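Long-range contact in putative phosphatase (Bacteroides thetaiotaomicron, PDB 3KYA), which is a putative phosphatase that binds zinc ions and carries an IPT/TIG domain of the E-set class, its substrate not being established: residues A[46-58]-A[72-86]. Sequence-based numbering, arbitrary orientation. Where two conformers were deposited one is given.
With EDO (1,2-ethanediol), chain E; EDO (1,2-ethanediol), chain D; EDO (1,2-ethanediol), chain C.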
loop_
_atom_site.group_PDB
_atom_site.type_symbol
_atom_site.label_atom_id
_atom_site.label_comp_id
_atom_site.label_asym_id
_atom_site.label_seq_id
_atom_site.Cartn_x
_atom_site.Cartn_y
_atom_site.Cartn_z
ATOM N N SER A 46 17.935 27.018 17.572
ATOM C CA SER A 46 17.914 28.445 17.207
ATOM C C SER A 46 19.248 28.975 16.675
ATOM O O SER A 46 19.274 29.994 15.986
ATOM C CB SER A 46 17.425 29.314 18.385
ATOM O OG SER A 46 18.392 29.428 19.420
ATOM N N LYS A 47 20.345 28.279 16.966
ATOM C CA LYS A 47 21.670 28.719 16.543
ATOM C C LYS A 47 22.206 27.936 15.347
ATOM O O LYS A 47 23.374 28.110 14.964
ATOM C CB LYS A 47 22.653 28.619 17.728
ATOM C CG LYS A 47 22.375 29.606 18.854
ATOM C CD LYS A 47 22.682 31.033 18.410
ATOM C CE LYS A 47 22.547 32.039 19.546
ATOM N NZ LYS A 47 22.904 33.421 19.089
ATOM N N VAL A 48 21.364 27.108 14.732
ATOM C CA VAL A 48 21.809 26.290 13.606
ATOM C C VAL A 48 20.932 26.483 12.376
ATOM O O VAL A 48 19.700 26.499 12.461
ATOM C CB VAL A 48 21.828 24.807 14.009
ATOM C CG1 VAL A 48 22.046 23.886 12.791
ATOM C CG2 VAL A 48 22.892 24.563 15.090
ATOM N N LYS A 49 21.587 26.632 11.229
ATOM C CA LYS A 49 20.909 26.733 9.947
ATOM C C LYS A 49 21.563 25.722 9.005
ATOM O O LYS A 49 22.793 25.569 8.987
ATOM C CB LYS A 49 20.976 28.159 9.390
ATOM C CG LYS A 49 20.296 29.204 10.265
ATOM C CD LYS A 49 18.772 28.986 10.377
ATOM C CE LYS A 49 18.096 29.963 11.341
ATOM N NZ LYS A 49 18.435 29.694 12.773
ATOM N N VAL A 50 20.727 25.012 8.256
ATOM C CA VAL A 50 21.181 23.980 7.337
ATOM C C VAL A 50 20.613 24.209 5.949
ATOM O O VAL A 50 19.435 24.541 5.795
ATOM C CB VAL A 50 20.731 22.569 7.832
ATOM C CG1 VAL A 50 21.064 21.481 6.797
ATOM C CG2 VAL A 50 21.373 22.217 9.167
ATOM N N LYS A 51 21.466 24.048 4.937
ATOM C CA LYS A 51 21.034 24.069 3.551
ATOM C C LYS A 51 21.448 22.750 2.916
ATOM O O LYS A 51 22.534 22.230 3.191
ATOM C CB LYS A 51 21.670 25.205 2.754
ATOM C CG LYS A 51 21.089 26.568 2.978
ATOM C CD LYS A 51 21.698 27.557 1.967
ATOM C CE LYS A 51 21.058 28.929 2.060
ATOM N NZ LYS A 51 21.672 29.859 1.046
ATOM N N ILE A 52 20.563 22.206 2.091
ATOM C CA ILE A 52 20.861 20.994 1.338
ATOM C C ILE A 52 20.539 21.281 -0.117
ATOM O O ILE A 52 19.427 21.687 -0.446
ATOM C CB ILE A 52 20.073 19.781 1.831
ATOM C CG1 ILE A 52 20.337 19.533 3.317
ATOM C CG2 ILE A 52 20.457 18.523 1.004
ATOM C CD1 ILE A 52 19.608 18.318 3.856
ATOM N N GLY A 53 21.516 21.074 -1.003
ATOM C CA GLY A 53 21.315 21.354 -2.419
ATOM C C GLY A 53 20.944 22.812 -2.663
ATOM O O GLY A 53 20.183 23.118 -3.587
ATOM N N GLY A 54 21.470 23.703 -1.826
ATOM C CA GLY A 54 21.162 25.138 -1.900
ATOM C C GLY A 54 19.820 25.557 -1.316
ATOM O O GLY A 54 19.499 26.746 -1.301
ATOM N N LYS A 55 19.040 24.603 -0.817
ATOM C CA LYS A 55 17.715 24.885 -0.258
ATOM C C LYS A 55 17.729 24.856 1.274
ATOM O O LYS A 55 18.310 23.947 1.869
ATOM C CB LYS A 55 16.714 23.850 -0.747
ATOM C CG LYS A 55 16.548 23.747 -2.259
ATOM C CD LYS A 55 16.080 25.043 -2.871
ATOM C CE LYS A 55 15.504 24.831 -4.270
ATOM N NZ LYS A 55 16.423 24.103 -5.209
ATOM N N ASP A 56 17.080 25.838 1.911
ATOM C CA ASP A 56 16.976 25.866 3.366
ATOM C C ASP A 56 16.241 24.635 3.867
ATOM O O ASP A 56 15.208 24.251 3.310
ATOM C CB ASP A 56 16.236 27.119 3.850
ATOM C CG ASP A 56 16.974 28.405 3.527
ATOM O OD1 ASP A 56 18.225 28.405 3.497
ATOM O OD2 ASP A 56 16.280 29.427 3.335
ATOM N N ALA A 57 16.786 24.006 4.904
ATOM C CA ALA A 57 16.215 22.800 5.484
ATOM C C ALA A 57 15.686 23.022 6.911
ATOM O O ALA A 57 16.291 23.746 7.719
ATOM C CB ALA A 57 17.253 21.646 5.479
ATOM N N ILE A 58 14.561 22.387 7.209
ATOM C CA ILE A 58 13.958 22.442 8.538
ATOM C C ILE A 58 14.848 21.684 9.526
ATOM O O ILE A 58 15.119 20.493 9.324
ATOM C CB ILE A 58 12.545 21.816 8.540
ATOM C CG1 ILE A 58 11.587 22.619 7.647
ATOM C CG2 ILE A 58 11.988 21.729 9.970
ATOM C CD1 ILE A 58 10.267 21.914 7.391
ATOM N N PRO A 72 14.940 19.026 2.029
ATOM C CA PRO A 72 13.996 19.912 1.348
ATOM C C PRO A 72 13.682 19.511 -0.088
ATOM O O PRO A 72 14.501 18.838 -0.750
ATOM C CB PRO A 72 14.712 21.262 1.347
ATOM C CG PRO A 72 16.139 20.990 1.670
ATOM C CD PRO A 72 16.291 19.605 2.156
ATOM N N SER A 73 12.505 19.910 -0.559
ATOM C CA SER A 73 12.153 19.721 -1.955
ATOM C C SER A 73 13.163 20.456 -2.842
ATOM O O SER A 73 13.571 21.583 -2.541
ATOM C CB SER A 73 10.751 20.273 -2.235
ATOM O OG SER A 73 9.763 19.492 -1.590
ATOM N N GLY A 74 13.577 19.815 -3.936
ATOM C CA GLY A 74 14.481 20.439 -4.884
ATOM C C GLY A 74 15.945 20.539 -4.474
ATOM O O GLY A 74 16.653 21.396 -4.983
ATOM N N ALA A 75 16.409 19.657 -3.588
ATOM C CA ALA A 75 17.797 19.678 -3.116
ATOM C C ALA A 75 18.699 18.861 -4.058
ATOM O O ALA A 75 19.494 18.038 -3.610
ATOM C CB ALA A 75 17.876 19.143 -1.698
ATOM N N PHE A 76 18.595 19.144 -5.349
ATOM C CA PHE A 76 19.254 18.349 -6.403
ATOM C C PHE A 76 20.736 18.053 -6.203
ATOM O O PHE A 76 21.147 16.907 -6.364
ATOM C CB PHE A 76 19.073 18.995 -7.786
ATOM C CG PHE A 76 17.640 19.140 -8.196
ATOM C CD1 PHE A 76 16.928 18.048 -8.668
ATOM C CD2 PHE A 76 17.004 20.372 -8.116
ATOM C CE1 PHE A 76 15.593 18.174 -9.036
ATOM C CE2 PHE A 76 15.660 20.501 -8.485
ATOM C CZ PHE A 76 14.967 19.405 -8.946
ATOM N N SER A 77 21.530 19.060 -5.860
ATOM C CA SER A 77 22.985 18.857 -5.762
ATOM C C SER A 77 23.393 18.010 -4.544
ATOM O O SER A 77 24.462 17.374 -4.554
ATOM C CB SER A 77 23.736 20.201 -5.764
ATOM O OG SER A 77 23.728 20.809 -4.482
ATOM N N GLY A 78 22.558 17.997 -3.502
ATOM C CA GLY A 78 22.846 17.218 -2.297
ATOM C C GLY A 78 23.945 17.780 -1.415
ATOM O O GLY A 78 24.346 17.140 -0.440
ATOM N N GLU A 79 24.443 18.966 -1.746
ATOM C CA GLU A 79 25.484 19.600 -0.943
ATOM C C GLU A 79 24.901 19.996 0.407
ATOM O O GLU A 79 23.846 20.628 0.467
ATOM C CB GLU A 79 26.069 20.821 -1.658
ATOM C CG GLU A 79 26.802 20.471 -2.943
ATOM C CD GLU A 79 27.398 21.680 -3.624
ATOM O OE1 GLU A 79 27.097 22.816 -3.197
ATOM O OE2 GLU A 79 28.171 21.490 -4.586
ATOM N N ILE A 80 25.573 19.592 1.484
ATOM C CA ILE A 80 25.122 19.874 2.852
ATOM C C ILE A 80 25.976 20.971 3.457
ATOM O O ILE A 80 27.195 20.820 3.570
ATOM C CB ILE A 80 25.181 18.615 3.731
ATOM C CG1 ILE A 80 24.304 17.520 3.128
ATOM C CG2 ILE A 80 24.726 18.922 5.140
ATOM C CD1 ILE A 80 24.438 16.175 3.775
ATOM N N GLU A 81 25.343 22.086 3.824
ATOM C CA GLU A 81 26.050 23.228 4.390
ATOM C C GLU A 81 25.381 23.566 5.708
ATOM O O GLU A 81 24.144 23.579 5.790
ATOM C CB GLU A 81 26.027 24.408 3.414
ATOM C CG GLU A 81 26.782 25.654 3.860
ATOM C CD GLU A 81 26.478 26.873 2.993
ATOM O OE1 GLU A 81 26.891 26.910 1.811
ATOM O OE2 GLU A 81 25.844 27.818 3.500
ATOM N N ILE A 82 26.197 23.777 6.739
ATOM C CA ILE A 82 25.704 24.088 8.074
ATOM C C ILE A 82 26.419 25.315 8.601
ATOM O O ILE A 82 27.629 25.466 8.398
ATOM C CB ILE A 82 25.923 22.914 9.057
ATOM C CG1 ILE A 82 25.134 21.681 8.618
ATOM C CG2 ILE A 82 25.496 23.297 10.477
ATOM C CD1 ILE A 82 25.259 20.504 9.575
ATOM N N THR A 83 25.665 26.195 9.251
ATOM C CA THR A 83 26.197 27.388 9.880
ATOM C C THR A 83 25.716 27.362 11.321
ATOM O O THR A 83 24.512 27.254 11.575
ATOM C CB THR A 83 25.741 28.697 9.207
ATOM O OG1 THR A 83 26.180 28.717 7.848
ATOM C CG2 THR A 83 26.319 29.936 9.956
ATOM N N VAL A 84 26.661 27.417 12.250
ATOM C CA VAL A 84 26.382 27.423 13.672
ATOM C C VAL A 84 26.805 28.792 14.197
ATOM O O VAL A 84 27.883 29.289 13.857
ATOM C CB VAL A 84 27.142 26.301 14.406
ATOM C CG1 VAL A 84 26.710 26.221 15.894
ATOM C CG2 VAL A 84 26.918 24.966 13.706
ATOM N N GLY A 85 25.947 29.410 15.006
ATOM C CA GLY A 85 26.231 30.727 15.555
ATOM C C GLY A 85 25.736 31.862 14.678
ATOM O O GLY A 85 25.224 31.635 13.578
ATOM N N GLU A 86 25.889 33.090 15.167
ATOM C CA GLU A 86 25.413 34.266 14.446
ATOM C C GLU A 86 26.417 35.400 14.484
ATOM O O GLU A 86 27.215 35.498 15.409
ATOM C CB GLU A 86 24.104 34.763 15.058
ATOM C CG GLU A 86 23.012 33.727 15.186
ATOM C CD GLU A 86 21.741 34.331 15.748
ATOM O OE1 GLU A 86 21.177 35.211 15.064
ATOM O OE2 GLU A 86 21.323 33.954 16.871
HETATM C C1 EDO E . 23.805 26.956 5.919
HETATM O O1 EDO E . 25.050 27.658 5.929
HETATM C C2 EDO E . 22.684 27.884 6.373
HETATM O O2 EDO E . 22.458 28.933 5.431
HETATM C C1 EDO D . 9.920 20.117 2.031
HETATM O O1 EDO D . 10.799 21.127 1.509
HETATM C C2 EDO D . 10.508 19.420 3.249
HETATM O O2 EDO D . 10.713 20.354 4.307
HETATM C C1 EDO C . 9.749 17.095 -4.899
HETATM O O1 EDO C . 10.231 18.444 -4.930
HETATM C C2 EDO C . 8.416 17.022 -4.173
HETATM O O2 EDO C . 8.612 17.262 -2.777
HETATM O O HOH W 1 18.930 32.764 16.673
HETATM O O HOH W 2 20.549 21.726 -5.951
HETATM O O HOH W 3 23.555 23.455 0.212
#
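Strands 48-52 and 80-84 run antiparallel, axes 4.8 Å apart, with Lys-49 and Thr-83, then Lys-51 and Glu-81, as doubly hydrogen-bonded pairs; Gly-85 N to Lys-47 O and Gly-53 N to Glu-79 O extend the ladder at its ends. Val-48, Val-50 and Ile-52 share the buried face with Ile-80, Ile-82 and Val-84. There Val-50 and Ile-82 lie side by side, CG2 of the valine 3.8 Å from CG1 of the isoleucine, and Ile-36 of strand 33-39 covers Ile-80 and Ile-82. Ile-52 crosses Pro-72 nearly at right angles, its CB 3.8 Å from the ring's CD, while its CG2, anti to the backbone N, reaches Ala-75 CB. On the other face Glu-81 extends from a CG anti to its backbone N (chi1 -178°) until OE2 accepts a bond from O1 of the chain E 1,2-ethanediol (2.6 Å), probably from the crystallisation liquor. With an alanine in place of Glu-81 the carboxylate is gone, and Lys-51, whose NZ lies 5.3 Å from Glu-81 OE2, would probably lose its nearby opposite charge, as the diol would its acceptor. Lys-55 bends back so that NZ meets Gly-74 O (2.7 Å) from above the carbonyl plane. At the far end Lys-47 NZ forms a salt bridge with Glu-86 OE2 (2.8 Å), on the anti side and 32° out of the carboxylate plane. The pairing thus joins two neighbouring strands of the immunoglobulin-like IPT/TIG domain, apolar toward its core and charged toward solvent.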